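Local coordinates for protein lysyl oxidase (Pichia pastoris, PDB 1W7C) that probably oxidises primary amines, including the side-chain amines of lysines, as a dimeric copper enzyme carrying a topaquinone cofactor, at residues L33-S38 / L100-L105; G161-P166 / T207-K212; G290-Y295 / Q423-N428; H353-D358 / E593-A598. One frame throughout, in Å; residues are numbered along the deposited sequence.

All four contacts are buried, but they lie in different parts of the chain and differ in chemistry. Interaction 1 is purely aliphatic and lies in the small N2 domain, helix against sheet; interaction 2 repeats helix-on-sheet packing on a separate antiparallel sheet, adding an aromatic ring and a threonine, with centres about 48 Å apart. Interactions 3 and 4 both fall within the large enzyme domain, their centres about 37 Å apart. Interaction 3 combines apolar packing with a buried arginine, through which it reaches the second subunit. Interaction 4 is closest to the active site, and there polar groups, a water and a bound imidazole join ring-on-methylene packing.

Interaction 1. Residues L33-S38 / L100-L105; sequences LDLLHS and LKVGPL
Leu35 lays its CD2 methyl against the CG1 methyl of Val102, 3.9 Å away, the two side chains running antiparallel alongside one another. With CG anti to the backbone N (chi1 -175°), the leucine fork reaches out from the helix to the strand. Val102 offers CG1 to Leu35, and its other branch, CG2, lies 4.5 Å from CD2 of Leu36, a looser approach. One beta-branched residue thus serves two neighbouring leucines of the helix, a different methyl for each. The segments belong to a helix-on-antiparallel-sheet (alpha+beta) layer of the copper amine oxidase N2 domain, in which helix 26-39 packs against a sheet that includes strand 96-103. Valine suits the strand, where a short branched side chain can cover its own backbone and still present two methyls; leucine suits the helix, because its longer side chain spans the gap to the sheet, Leu35 CA being 8.8 Å from Val102 CA. The core continues beyond the pair: Ile113 of strand 112-115 touches both Leu35 and Val102, while Leu36 also packs on Val55 of strand 53-61. Within the sheet, the backbone of Val102 pairs with that of Ala83.

Interaction 2. Residues G161-P166 / T207-K212; sequences GLIGVP and TGFFFK
The C-terminal end of helix 153-163 packs, in helix-on-sheet fashion, where the chain turns a corner at Gly208 into strand 209-214, the middle strand of a five-stranded antiparallel sheet. Ile163 meets Thr207 most closely through its gamma methyl, CG2 to Thr207 CG2 at 3.7 Å, while its CD1 extends to CB of Phe209 at 4.0 Å. Leu162, one residue earlier, reaches the aromatic ring: Leu162 CD1 lies 3.8 Å from Phe209 CD1, and the two side chains cross at about a right angle. Phenylalanine suits this place because its ring takes Leu162 and its CB takes Ile163, and Met155 and Leu159 of the same helix pack on it too. Thr207 has a double role: its methyl joins the apolar layer, while its hydroxyl bonds with Cys193 O and also with Phe209 N. Replacing it with a glycine would probably leave a gap beside Ile163, and Cys193 O and Phe209 N without their hydroxyl partner. The second of those bonds closes an ST turn, in which OG1 of Thr207, placed between the backbone N and carbonyl carbon (chi1 63°), accepts from Phe209 N at 3.2 Å with an N-H...O angle of 160°.

Interaction 3. Residues G290-Y295 / Q423-N428; sequences GRRWAY and QNPTLN
Trp293 holds its CG between its own backbone N and carbonyl carbon (chi1 55°), while Leu427 has CG anti to its backbone N (chi1 -171°), and these torsions bring the leucine CD1 methyl to the root of the indole. The contact belongs to the beta-rich enzyme domain of the copper amine oxidases, where the chain entering strand 294-296 lies across the middle of the long strand 418-433. Leu427 CD1 is 3.7 Å from Trp293 CB and 3.8 Å from CG, and the side chains cross at about a right angle. Trp304 of strand 301-304 touches both residues and extends this apolar patch. Tryptophan suits the spot because its large surface serves several neighbours at once: the Arg291 chain lies over the indole, CD 3.4 Å above its centre and the guanidinium facing CZ2 near the rim. Arg292 does a different job. Its chain bends at chi3, and NH2 comes within 3.7 Å of CG of Pro425, a van der Waals contact, while its polar bonds go to other partners. The buried charge is answered by salt bridges from NH2 to Glu403 and from NH1 to Asp278 of the second subunit, where NH1 also bonds with Arg280 O, tying this region to the dimer interface. On the same strand, Asn428 ND2 donates to Thr426 OG1 at 3.0 Å, with the hydroxyl 18° out of the amide plane.

Interaction 4. Residues H353-D358 / E593-A598; sequences HTFYSD and ETQNWA. With IMD (imidazole), chain P.
Phe355 packs its ring on the aliphatic part of Gln595, CE2 to CG at 3.9 Å, in the enzyme domain of this copper amine oxidase, where the short strand 355-357 meets the loop of residues 593-598 beside the active site. The two side chains point opposite ways as they pass, with ring and amide planes 24° apart. Glutamine suits this place because its methylenes can line the phenyl ring while its amide serves polar neighbours. The bend at chi2 (-67°) turns that amide toward Ser357, whose CB lies in van der Waals contact with NE2, 3.6 Å away.

The hydrogen bonds follow. Gln595 OE1 accepts from Trp597 NE1 at 2.8 Å, in the carbonyl plane, and NE2 donates to Glu339, which also bonds with Ser357 OG, so one carboxylate joins both segments. A water bridges them as well, donating to Phe355 O at 3.0 Å and weakly accepting from Gln595 NE2. Ser357 is the N-cap of the short helix 358-361.

The last group is the bound imidazole, probably from the crystallisation liquor. Tyr356 carries it over one ring face, C4 standing 3.5 Å above the centre, while Thr354 CG2 lies over the other face, near its rim. With an alanine in place of Tyr356, the imidazole, still bonded to Asp358 and Asn437, would probably lose the ring beneath it, and Gln463 OE1 its hydroxyl partner. Asp358, the predicted proton acceptor, receives N3 of the imidazole on OD1 at 2.9 Å, nearly straight at 173°.

Interaction 1. Residues L33-S38 / L100-L105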
loop_
_atom_site.group_PDB
_atom_site.type_symbol
_atom_site.label_atom_id
_atom_site.label_comp_id
_atom_site.label_asym_id
_atom_site.label_seq_id
_atom_site.Cartn_x
_atom_site.Cartn_y
_atom_site.Cartn_z
ATOM N N LEU A 33 33.678 -27.818 12.780
ATOM C CA LEU A 33 33.339 -29.176 12.350
ATOM C C LEU A 33 34.453 -30.139 12.767
ATOM O O LEU A 33 34.202 -31.253 13.227
ATOM C CB LEU A 33 33.114 -29.190 10.830
ATOM C CG LEU A 33 32.582 -30.462 10.177
ATOM C CD1 LEU A 33 31.250 -30.853 10.701
ATOM C CD2 LEU A 33 32.499 -30.255 8.689
ATOM N N ASP A 34 35.694 -29.688 12.628
ATOM C CA ASP A 34 36.863 -30.493 13.003
ATOM C C ASP A 34 36.820 -30.813 14.501
ATOM O O ASP A 34 37.100 -31.946 14.920
ATOM C CB ASP A 34 38.174 -29.771 12.658
ATOM C CG ASP A 34 38.489 -29.745 11.160
ATOM O OD1 ASP A 34 37.845 -30.445 10.329
ATOM O OD2 ASP A 34 39.414 -29.032 10.724
ATOM N N LEU A 35 36.462 -29.820 15.312
ATOM C CA LEU A 35 36.421 -30.008 16.771
ATOM C C LEU A 35 35.288 -30.938 17.167
ATOM O O LEU A 35 35.450 -31.767 18.061
ATOM C CB LEU A 35 36.305 -28.670 17.493
ATOM C CG LEU A 35 36.382 -28.708 19.024
ATOM C CD1 LEU A 35 37.668 -29.355 19.496
ATOM C CD2 LEU A 35 36.229 -27.300 19.592
ATOM N N LEU A 36 34.158 -30.832 16.483
ATOM C CA LEU A 36 33.050 -31.740 16.729
ATOM C C LEU A 36 33.488 -33.173 16.394
ATOM O O LEU A 36 33.196 -34.092 17.164
ATOM C CB LEU A 36 31.805 -31.328 15.933
ATOM C CG LEU A 36 31.126 -30.054 16.411
ATOM C CD1 LEU A 36 30.064 -29.670 15.431
ATOM C CD2 LEU A 36 30.491 -30.221 17.788
ATOM N N HIS A 37 34.204 -33.341 15.285
ATOM C CA HIS A 37 34.648 -34.674 14.863
ATOM C C HIS A 37 35.658 -35.288 15.844
ATOM O O HIS A 37 35.731 -36.521 15.968
ATOM C CB HIS A 37 35.249 -34.644 13.451
ATOM C CG HIS A 37 34.267 -34.913 12.357
ATOM N ND1 HIS A 37 33.968 -36.190 11.928
ATOM C CD2 HIS A 37 33.498 -34.075 11.616
ATOM C CE1 HIS A 37 33.084 -36.125 10.948
ATOM N NE2 HIS A 37 32.790 -34.853 10.733
ATOM N N SER A 38 36.455 -34.452 16.509
ATOM C CA SER A 38 37.456 -34.956 17.450
ATOM C C SER A 38 36.855 -35.188 18.847
ATOM O O SER A 38 37.389 -35.932 19.642
ATOM C CB SER A 38 38.689 -34.043 17.491
ATOM O OG SER A 38 38.407 -32.813 18.108
ATOM N N LEU A 100 24.504 -26.912 20.692
ATOM C CA LEU A 100 25.755 -26.769 21.386
ATOM C C LEU A 100 26.434 -25.469 20.963
ATOM O O LEU A 100 26.448 -25.124 19.794
ATOM C CB LEU A 100 26.690 -27.956 21.062
ATOM C CG LEU A 100 26.131 -29.357 21.367
ATOM C CD1 LEU A 100 27.082 -30.383 20.767
ATOM C CD2 LEU A 100 25.925 -29.603 22.830
ATOM N N LYS A 101 26.987 -24.761 21.950
ATOM C CA LYS A 101 27.805 -23.573 21.726
ATOM C C LYS A 101 29.253 -23.999 21.611
ATOM O O LYS A 101 29.756 -24.732 22.478
ATOM C CB LYS A 101 27.637 -22.592 22.884
ATOM C CG LYS A 101 28.506 -21.325 22.800
ATOM C CD LYS A 101 28.187 -20.406 23.979
ATOM C CE LYS A 101 29.389 -19.637 24.484
ATOM N NZ LYS A 101 28.977 -18.497 25.369
ATOM N N VAL A 102 29.902 -23.568 20.536
ATOM C CA VAL A 102 31.334 -23.831 20.329
ATOM C C VAL A 102 32.042 -22.499 20.240
ATOM O O VAL A 102 31.780 -21.706 19.349
ATOM C CB VAL A 102 31.632 -24.661 19.074
ATOM C CG1 VAL A 102 33.125 -24.950 18.987
ATOM C CG2 VAL A 102 30.816 -25.964 19.066
ATOM N N GLY A 103 32.920 -22.244 21.192
ATOM C CA GLY A 103 33.658 -21.005 21.212
ATOM C C GLY A 103 34.448 -20.801 22.489
ATOM O O GLY A 103 34.396 -21.633 23.385
ATOM N N PRO A 104 35.201 -19.715 22.569
ATOM C CA PRO A 104 35.324 -18.729 21.485
ATOM C C PRO A 104 36.179 -19.211 20.312
ATOM O O PRO A 104 36.927 -20.203 20.424
ATOM C CB PRO A 104 35.993 -17.539 22.176
ATOM C CG PRO A 104 36.791 -18.155 23.289
ATOM C CD PRO A 104 35.999 -19.342 23.749
ATOM N N LEU A 105 36.054 -18.499 19.196
ATOM C CA LEU A 105 36.777 -18.777 17.980
ATOM C C LEU A 105 37.735 -17.599 17.716
ATOM O O LEU A 105 37.451 -16.463 18.128
ATOM C CB LEU A 105 35.815 -18.917 16.807
ATOM C CG LEU A 105 34.699 -19.949 16.947
ATOM C CD1 LEU A 105 33.774 -19.943 15.721
ATOM C CD2 LEU A 105 35.300 -21.333 17.166
#

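Interaction 2. Residues G161-P166 / T207-K212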
loop_
_atom_site.group_PDB
_atom_site.type_symbol
_atom_site.label_atom_id
_atom_site.label_comp_id
_atom_site.label_asym_id
_atom_site.label_seq_id
_atom_site.Cartn_x
_atom_site.Cartn_y
_atom_site.Cartn_z
ATOM N N GLY A 161 -6.234 -47.607 -10.363
ATOM C CA GLY A 161 -7.682 -47.654 -10.485
ATOM C C GLY A 161 -8.376 -46.370 -10.079
ATOM O O GLY A 161 -9.287 -45.928 -10.762
ATOM N N LEU A 162 -7.965 -45.786 -8.959
ATOM C CA LEU A 162 -8.611 -44.574 -8.452
ATOM C C LEU A 162 -8.161 -43.313 -9.185
ATOM O O LEU A 162 -8.955 -42.419 -9.427
ATOM C CB LEU A 162 -8.340 -44.412 -6.946
ATOM C CG LEU A 162 -8.962 -45.506 -6.052
ATOM C CD1 LEU A 162 -8.561 -45.292 -4.589
ATOM C CD2 LEU A 162 -10.474 -45.562 -6.175
ATOM N N ILE A 163 -6.878 -43.252 -9.529
ATOM C CA ILE A 163 -6.241 -42.017 -9.992
ATOM C C ILE A 163 -6.136 -41.927 -11.510
ATOM O O ILE A 163 -6.216 -40.839 -12.058
ATOM C CB ILE A 163 -4.857 -41.848 -9.294
ATOM C CG1 ILE A 163 -5.074 -41.719 -7.788
ATOM C CG2 ILE A 163 -4.098 -40.623 -9.832
ATOM C CD1 ILE A 163 -3.830 -41.871 -6.941
ATOM N N GLY A 164 -5.919 -43.062 -12.170
ATOM C CA GLY A 164 -5.889 -43.118 -13.619
ATOM C C GLY A 164 -4.505 -43.189 -14.236
ATOM O O GLY A 164 -4.384 -43.288 -15.451
ATOM N N VAL A 165 -3.461 -43.141 -13.412
ATOM C CA VAL A 165 -2.094 -43.320 -13.891
ATOM C C VAL A 165 -1.396 -44.302 -12.951
ATOM O O VAL A 165 -1.803 -44.443 -11.800
ATOM C CB VAL A 165 -1.311 -41.960 -13.943
ATOM C CG1 VAL A 165 -2.043 -40.922 -14.808
ATOM C CG2 VAL A 165 -1.072 -41.418 -12.527
ATOM N N PRO A 166 -0.362 -44.999 -13.423
ATOM C CA PRO A 166 0.358 -45.928 -12.548
ATOM C C PRO A 166 1.209 -45.192 -11.507
ATOM O O PRO A 166 1.453 -43.983 -11.610
ATOM C CB PRO A 166 1.235 -46.719 -13.518
ATOM C CG PRO A 166 1.443 -45.814 -14.655
ATOM C CD PRO A 166 0.177 -45.004 -14.793
ATOM N N THR A 207 -4.463 -35.560 -6.157
ATOM C CA THR A 207 -5.347 -36.665 -6.585
ATOM C C THR A 207 -6.567 -36.934 -5.723
ATOM O O THR A 207 -7.460 -37.658 -6.150
ATOM C CB THR A 207 -4.560 -37.970 -6.644
ATOM O OG1 THR A 207 -4.077 -38.315 -5.338
ATOM C CG2 THR A 207 -3.331 -37.836 -7.544
ATOM N N GLY A 208 -6.587 -36.422 -4.503
ATOM C CA GLY A 208 -7.634 -36.767 -3.549
ATOM C C GLY A 208 -7.475 -38.138 -2.933
ATOM O O GLY A 208 -8.389 -38.626 -2.262
ATOM N N PHE A 209 -6.312 -38.768 -3.132
ATOM C CA PHE A 209 -6.009 -40.006 -2.411
ATOM C C PHE A 209 -5.164 -39.673 -1.191
ATOM O O PHE A 209 -4.113 -39.063 -1.324
ATOM C CB PHE A 209 -5.261 -40.988 -3.298
ATOM C CG PHE A 209 -5.031 -42.302 -2.637
ATOM C CD1 PHE A 209 -6.026 -43.236 -2.614
ATOM C CD2 PHE A 209 -3.858 -42.559 -1.945
ATOM C CE1 PHE A 209 -5.842 -44.426 -1.981
ATOM C CE2 PHE A 209 -3.675 -43.764 -1.285
ATOM C CZ PHE A 209 -4.672 -44.690 -1.306
ATOM N N PHE A 210 -5.623 -40.061 -0.013
ATOM C CA PHE A 210 -4.964 -39.720 1.247
ATOM C C PHE A 210 -4.634 -40.973 2.060
ATOM O O PHE A 210 -5.202 -42.044 1.859
ATOM C CB PHE A 210 -5.872 -38.807 2.084
ATOM C CG PHE A 210 -6.362 -37.588 1.329
ATOM C CD1 PHE A 210 -7.633 -37.564 0.785
ATOM C CD2 PHE A 210 -5.508 -36.509 1.078
ATOM C CE1 PHE A 210 -8.059 -36.473 0.051
ATOM C CE2 PHE A 210 -5.950 -35.403 0.372
ATOM C CZ PHE A 210 -7.204 -35.389 -0.159
ATOM N N PHE A 211 -3.742 -40.802 3.016
ATOM C CA PHE A 211 -3.361 -41.856 3.911
ATOM C C PHE A 211 -2.836 -41.294 5.225
ATOM O O PHE A 211 -2.555 -40.106 5.345
ATOM C CB PHE A 211 -2.325 -42.797 3.257
ATOM C CG PHE A 211 -1.182 -42.082 2.619
ATOM C CD1 PHE A 211 -0.050 -41.749 3.351
ATOM C CD2 PHE A 211 -1.217 -41.760 1.269
ATOM C CE1 PHE A 211 1.006 -41.054 2.753
ATOM C CE2 PHE A 211 -0.181 -41.077 0.674
ATOM C CZ PHE A 211 0.945 -40.738 1.405
ATOM N N LYS A 212 -2.720 -42.186 6.197
ATOM C CA LYS A 212 -2.289 -41.857 7.546
ATOM C C LYS A 212 -1.424 -42.986 8.041
ATOM O O LYS A 212 -1.785 -44.149 7.899
ATOM C CB LYS A 212 -3.476 -41.671 8.485
ATOM C CG LYS A 212 -3.102 -41.178 9.887
ATOM C CD LYS A 212 -4.283 -41.278 10.843
ATOM C CE LYS A 212 -3.932 -40.782 12.224
ATOM N NZ LYS A 212 -5.023 -40.955 13.227
#

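Interaction 3. Residues G290-Y295 / Q423-N428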
loop_
_atom_site.group_PDB
_atom_site.type_symbol
_atom_site.label_atom_id
_atom_site.label_comp_id
_atom_site.label_asym_id
_atom_site.label_seq_id
_atom_site.Cartn_x
_atom_site.Cartn_y
_atom_site.Cartn_z
ATOM N N GLY A 290 25.948 7.344 -12.507
ATOM C CA GLY A 290 26.473 6.277 -11.690
ATOM C C GLY A 290 25.735 6.102 -10.380
ATOM O O GLY A 290 24.695 6.723 -10.082
ATOM N N ARG A 291 26.280 5.212 -9.567
ATOM C CA ARG A 291 25.637 4.676 -8.372
ATOM C C ARG A 291 25.802 5.639 -7.205
ATOM O O ARG A 291 26.857 6.252 -7.015
ATOM C CB ARG A 291 26.307 3.367 -8.073
ATOM C CG ARG A 291 25.767 2.650 -6.853
ATOM C CD ARG A 291 26.577 1.452 -6.481
ATOM N NE ARG A 291 26.428 0.357 -7.426
ATOM C CZ ARG A 291 27.060 -0.812 -7.296
ATOM N NH1 ARG A 291 27.945 -0.967 -6.332
ATOM N NH2 ARG A 291 26.841 -1.809 -8.151
ATOM N N ARG A 292 24.743 5.747 -6.404
ATOM C CA ARG A 292 24.677 6.741 -5.314
ATOM C C ARG A 292 24.625 6.191 -3.880
ATOM O O ARG A 292 24.412 6.954 -2.934
ATOM C CB ARG A 292 23.497 7.713 -5.545
ATOM C CG ARG A 292 23.448 8.276 -6.958
ATOM C CD ARG A 292 22.646 9.508 -7.160
ATOM N NE ARG A 292 21.388 9.431 -6.409
ATOM C CZ ARG A 292 20.856 10.428 -5.712
ATOM N NH1 ARG A 292 21.361 11.662 -5.787
ATOM N NH2 ARG A 292 19.801 10.166 -4.935
ATOM N N TRP A 293 24.812 4.873 -3.758
ATOM C CA TRP A 293 25.010 4.190 -2.491
ATOM C C TRP A 293 26.418 3.596 -2.497
ATOM O O TRP A 293 26.997 3.327 -3.534
ATOM C CB TRP A 293 23.929 3.111 -2.252
ATOM C CG TRP A 293 23.786 2.090 -3.347
ATOM C CD1 TRP A 293 22.969 2.170 -4.434
ATOM C CD2 TRP A 293 24.433 0.802 -3.431
ATOM N NE1 TRP A 293 23.106 1.048 -5.218
ATOM C CE2 TRP A 293 24.005 0.198 -4.639
ATOM C CE3 TRP A 293 25.382 0.127 -2.650
ATOM C CZ2 TRP A 293 24.434 -1.054 -5.039
ATOM C CZ3 TRP A 293 25.807 -1.117 -3.051
ATOM C CH2 TRP A 293 25.348 -1.691 -4.245
ATOM N N ALA A 294 26.972 3.440 -1.310
ATOM C CA ALA A 294 28.328 2.931 -1.097
ATOM C C ALA A 294 28.295 1.736 -0.162
ATOM O O ALA A 294 27.312 1.496 0.527
ATOM C CB ALA A 294 29.231 4.016 -0.540
ATOM N N TYR A 295 29.384 0.985 -0.115
ATOM C CA TYR A 295 29.430 -0.204 0.734
ATOM C C TYR A 295 30.858 -0.589 1.049
ATOM O O TYR A 295 31.806 -0.191 0.349
ATOM C CB TYR A 295 28.705 -1.392 0.094
ATOM C CG TYR A 295 29.428 -1.966 -1.097
ATOM C CD1 TYR A 295 30.127 -3.169 -1.013
ATOM C CD2 TYR A 295 29.414 -1.302 -2.306
ATOM C CE1 TYR A 295 30.802 -3.680 -2.096
ATOM C CE2 TYR A 295 30.130 -1.786 -3.424
ATOM C CZ TYR A 295 30.817 -2.972 -3.307
ATOM O OH TYR A 295 31.475 -3.494 -4.386
ATOM N N GLN A 423 12.243 15.137 -5.597
ATOM C CA GLN A 423 12.219 13.770 -6.121
ATOM C C GLN A 423 12.256 12.752 -4.985
ATOM O O GLN A 423 12.557 13.069 -3.840
ATOM C CB GLN A 423 13.376 13.524 -7.106
ATOM C CG GLN A 423 13.403 14.449 -8.266
ATOM C CD GLN A 423 14.568 14.142 -9.155
ATOM O OE1 GLN A 423 15.646 14.657 -8.937
ATOM N NE2 GLN A 423 14.373 13.281 -10.132
ATOM N N ASN A 424 11.972 11.513 -5.338
ATOM C CA ASN A 424 11.826 10.425 -4.362
ATOM C C ASN A 424 12.663 9.193 -4.746
ATOM O O ASN A 424 12.135 8.136 -5.002
ATOM C CB ASN A 424 10.340 10.054 -4.282
ATOM C CG ASN A 424 9.944 9.261 -3.069
ATOM O OD1 ASN A 424 10.704 9.063 -2.115
ATOM N ND2 ASN A 424 8.670 8.836 -3.072
ATOM N N PRO A 425 13.978 9.338 -4.729
ATOM C CA PRO A 425 14.865 8.173 -4.830
ATOM C C PRO A 425 14.860 7.408 -3.526
ATOM O O PRO A 425 14.796 7.994 -2.456
ATOM C CB PRO A 425 16.230 8.797 -5.052
ATOM C CG PRO A 425 16.137 10.084 -4.264
ATOM C CD PRO A 425 14.746 10.587 -4.552
ATOM N N THR A 426 14.901 6.090 -3.622
ATOM C CA THR A 426 14.889 5.211 -2.441
ATOM C C THR A 426 15.984 4.161 -2.572
ATOM O O THR A 426 16.306 3.711 -3.680
ATOM C CB THR A 426 13.551 4.493 -2.248
ATOM O OG1 THR A 426 13.245 3.754 -3.435
ATOM C CG2 THR A 426 12.454 5.484 -1.972
ATOM N N LEU A 427 16.567 3.791 -1.450
ATOM C CA LEU A 427 17.438 2.610 -1.417
ATOM C C LEU A 427 16.571 1.377 -1.182
ATOM O O LEU A 427 15.670 1.403 -0.373
ATOM C CB LEU A 427 18.475 2.691 -0.298
ATOM C CG LEU A 427 19.540 1.616 -0.326
ATOM C CD1 LEU A 427 20.480 1.862 -1.510
ATOM C CD2 LEU A 427 20.323 1.571 0.949
ATOM N N ASN A 428 16.904 0.295 -1.871
ATOM C CA ASN A 428 16.116 -0.921 -1.849
ATOM C C ASN A 428 17.047 -2.100 -1.686
ATOM O O ASN A 428 18.028 -2.211 -2.432
ATOM C CB ASN A 428 15.347 -1.051 -3.165
ATOM C CG ASN A 428 14.298 0.013 -3.331
ATOM O OD1 ASN A 428 13.162 -0.180 -2.858
ATOM N ND2 ASN A 428 14.678 1.195 -3.854
#

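Interaction 4. Residues H353-D358 / E593-A598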
loop_
_atom_site.group_PDB
_atom_site.type_symbol
_atom_site.label_atom_id
_atom_site.label_comp_id
_atom_site.label_asym_id
_atom_site.label_seq_id
_atom_site.Cartn_x
_atom_site.Cartn_y
_atom_site.Cartn_z
ATOM N N HIS A 353 -4.158 -30.539 7.586
ATOM C CA HIS A 353 -3.008 -30.792 8.437
ATOM C C HIS A 353 -1.742 -30.080 7.973
ATOM O O HIS A 353 -0.659 -30.402 8.428
ATOM C CB HIS A 353 -2.776 -32.300 8.562
ATOM C CG HIS A 353 -3.858 -32.995 9.334
ATOM N ND1 HIS A 353 -4.708 -33.921 8.765
ATOM C CD2 HIS A 353 -4.269 -32.839 10.619
ATOM C CE1 HIS A 353 -5.572 -34.331 9.681
ATOM N NE2 HIS A 353 -5.320 -33.703 10.818
ATOM N N THR A 354 -1.884 -29.084 7.103
ATOM C CA THR A 354 -0.732 -28.330 6.649
ATOM C C THR A 354 -0.635 -27.022 7.409
ATOM O O THR A 354 -1.514 -26.160 7.305
ATOM C CB THR A 354 -0.864 -28.062 5.139
ATOM O OG1 THR A 354 -0.826 -29.304 4.414
ATOM C CG2 THR A 354 0.322 -27.252 4.640
ATOM N N PHE A 355 0.463 -26.864 8.152
ATOM C CA PHE A 355 0.770 -25.634 8.885
ATOM C C PHE A 355 2.274 -25.487 8.829
ATOM O O PHE A 355 2.993 -25.817 9.773
ATOM C CB PHE A 355 0.262 -25.793 10.327
ATOM C CG PHE A 355 0.155 -24.503 11.136
ATOM C CD1 PHE A 355 -0.744 -24.421 12.196
ATOM C CD2 PHE A 355 0.998 -23.416 10.902
ATOM C CE1 PHE A 355 -0.844 -23.283 12.979
ATOM C CE2 PHE A 355 0.885 -22.281 11.690
ATOM C CZ PHE A 355 -0.000 -22.221 12.711
ATOM N N TYR A 356 2.763 -25.043 7.680
ATOM C CA TYR A 356 4.197 -24.920 7.469
ATOM C C TYR A 356 4.830 -23.862 8.355
ATOM O O TYR A 356 4.289 -22.751 8.498
ATOM C CB TYR A 356 4.554 -24.573 6.003
ATOM C CG TYR A 356 4.148 -25.608 4.987
ATOM C CD1 TYR A 356 3.325 -25.277 3.921
ATOM C CD2 TYR A 356 4.552 -26.923 5.118
ATOM C CE1 TYR A 356 2.912 -26.220 3.013
ATOM C CE2 TYR A 356 4.175 -27.879 4.185
ATOM C CZ TYR A 356 3.334 -27.538 3.156
ATOM O OH TYR A 356 2.909 -28.533 2.300
ATOM N N SER A 357 6.025 -24.195 8.845
ATOM C CA SER A 357 7.005 -23.243 9.344
ATOM C C SER A 357 8.108 -23.129 8.318
ATOM O O SER A 357 8.903 -24.043 8.131
ATOM C CB SER A 357 7.611 -23.776 10.630
ATOM O OG SER A 357 8.855 -23.121 10.934
ATOM N N ASP A 358 8.188 -22.009 7.612
ATOM C CA ASP A 358 9.140 -21.908 6.531
ATOM C C ASP A 358 10.580 -21.800 7.014
ATOM O O ASP A 358 11.492 -22.222 6.301
ATOM C CB ASP A 358 8.752 -20.789 5.576
ATOM C CG ASP A 358 7.705 -21.211 4.592
ATOM O OD1 ASP A 358 7.481 -22.429 4.407
ATOM O OD2 ASP A 358 7.032 -20.389 3.984
ATOM N N GLU A 593 1.140 -24.681 20.142
ATOM C CA GLU A 593 1.999 -23.756 20.870
ATOM C C GLU A 593 3.195 -23.274 20.059
ATOM O O GLU A 593 4.025 -22.549 20.586
ATOM C CB GLU A 593 2.512 -24.395 22.164
ATOM C CG GLU A 593 1.443 -24.879 23.116
ATOM C CD GLU A 593 0.576 -23.799 23.756
ATOM O OE1 GLU A 593 -0.496 -24.165 24.304
ATOM O OE2 GLU A 593 0.939 -22.602 23.685
ATOM N N THR A 594 3.282 -23.677 18.787
ATOM C CA THR A 594 4.480 -23.483 18.006
ATOM C C THR A 594 4.611 -22.135 17.320
ATOM O O THR A 594 5.705 -21.807 16.836
ATOM C CB THR A 594 4.572 -24.540 16.932
ATOM O OG1 THR A 594 3.358 -24.535 16.177
ATOM C CG2 THR A 594 4.735 -25.960 17.517
ATOM N N GLN A 595 3.538 -21.365 17.232
ATOM C CA GLN A 595 3.467 -20.141 16.425
ATOM C C GLN A 595 2.572 -19.110 17.110
ATOM O O GLN A 595 1.754 -18.448 16.458
ATOM C CB GLN A 595 2.959 -20.440 15.023
ATOM C CG GLN A 595 3.728 -21.505 14.280
ATOM C CD GLN A 595 5.133 -21.121 13.933
ATOM O OE1 GLN A 595 5.582 -19.995 14.200
ATOM N NE2 GLN A 595 5.835 -22.032 13.228
ATOM N N ASN A 596 2.745 -18.929 18.419
ATOM C CA ASN A 596 1.811 -18.130 19.210
ATOM C C ASN A 596 1.879 -16.609 19.014
ATOM O O ASN A 596 1.060 -15.884 19.505
ATOM C CB ASN A 596 1.962 -18.478 20.681
ATOM C CG ASN A 596 1.410 -19.836 21.040
ATOM O OD1 ASN A 596 0.461 -20.321 20.400
ATOM N ND2 ASN A 596 1.925 -20.408 22.139
ATOM N N TRP A 597 2.874 -16.142 18.258
ATOM C CA TRP A 597 3.007 -14.755 17.843
ATOM C C TRP A 597 2.025 -14.349 16.748
ATOM O O TRP A 597 1.861 -13.160 16.515
ATOM C CB TRP A 597 4.447 -14.527 17.294
ATOM C CG TRP A 597 4.819 -15.466 16.198
ATOM C CD1 TRP A 597 5.399 -16.682 16.367
ATOM C CD2 TRP A 597 4.443 -15.380 14.845
ATOM N NE1 TRP A 597 5.455 -17.341 15.174
ATOM C CE2 TRP A 597 4.873 -16.552 14.216
ATOM C CE3 TRP A 597 3.841 -14.385 14.057
ATOM C CZ2 TRP A 597 4.705 -16.772 12.852
ATOM C CZ3 TRP A 597 3.708 -14.606 12.687
ATOM C CH2 TRP A 597 4.138 -15.784 12.112
ATOM N N ALA A 598 1.373 -15.320 16.095
ATOM C CA ALA A 598 0.656 -15.050 14.837
ATOM C C ALA A 598 -0.825 -14.694 15.013
ATOM O O ALA A 598 -1.543 -14.570 14.050
ATOM C CB ALA A 598 0.826 -16.207 13.889
HETATM N N1 IMD P . 5.941 -25.165 0.502
HETATM C C2 IMD P . 6.196 -24.025 1.201
HETATM N N3 IMD P . 6.728 -24.417 2.395
HETATM C C4 IMD P . 6.813 -25.760 2.429
HETATM C C5 IMD P . 6.305 -26.237 1.238
HETATM O O HOH W 1 4.539 -24.857 12.101
#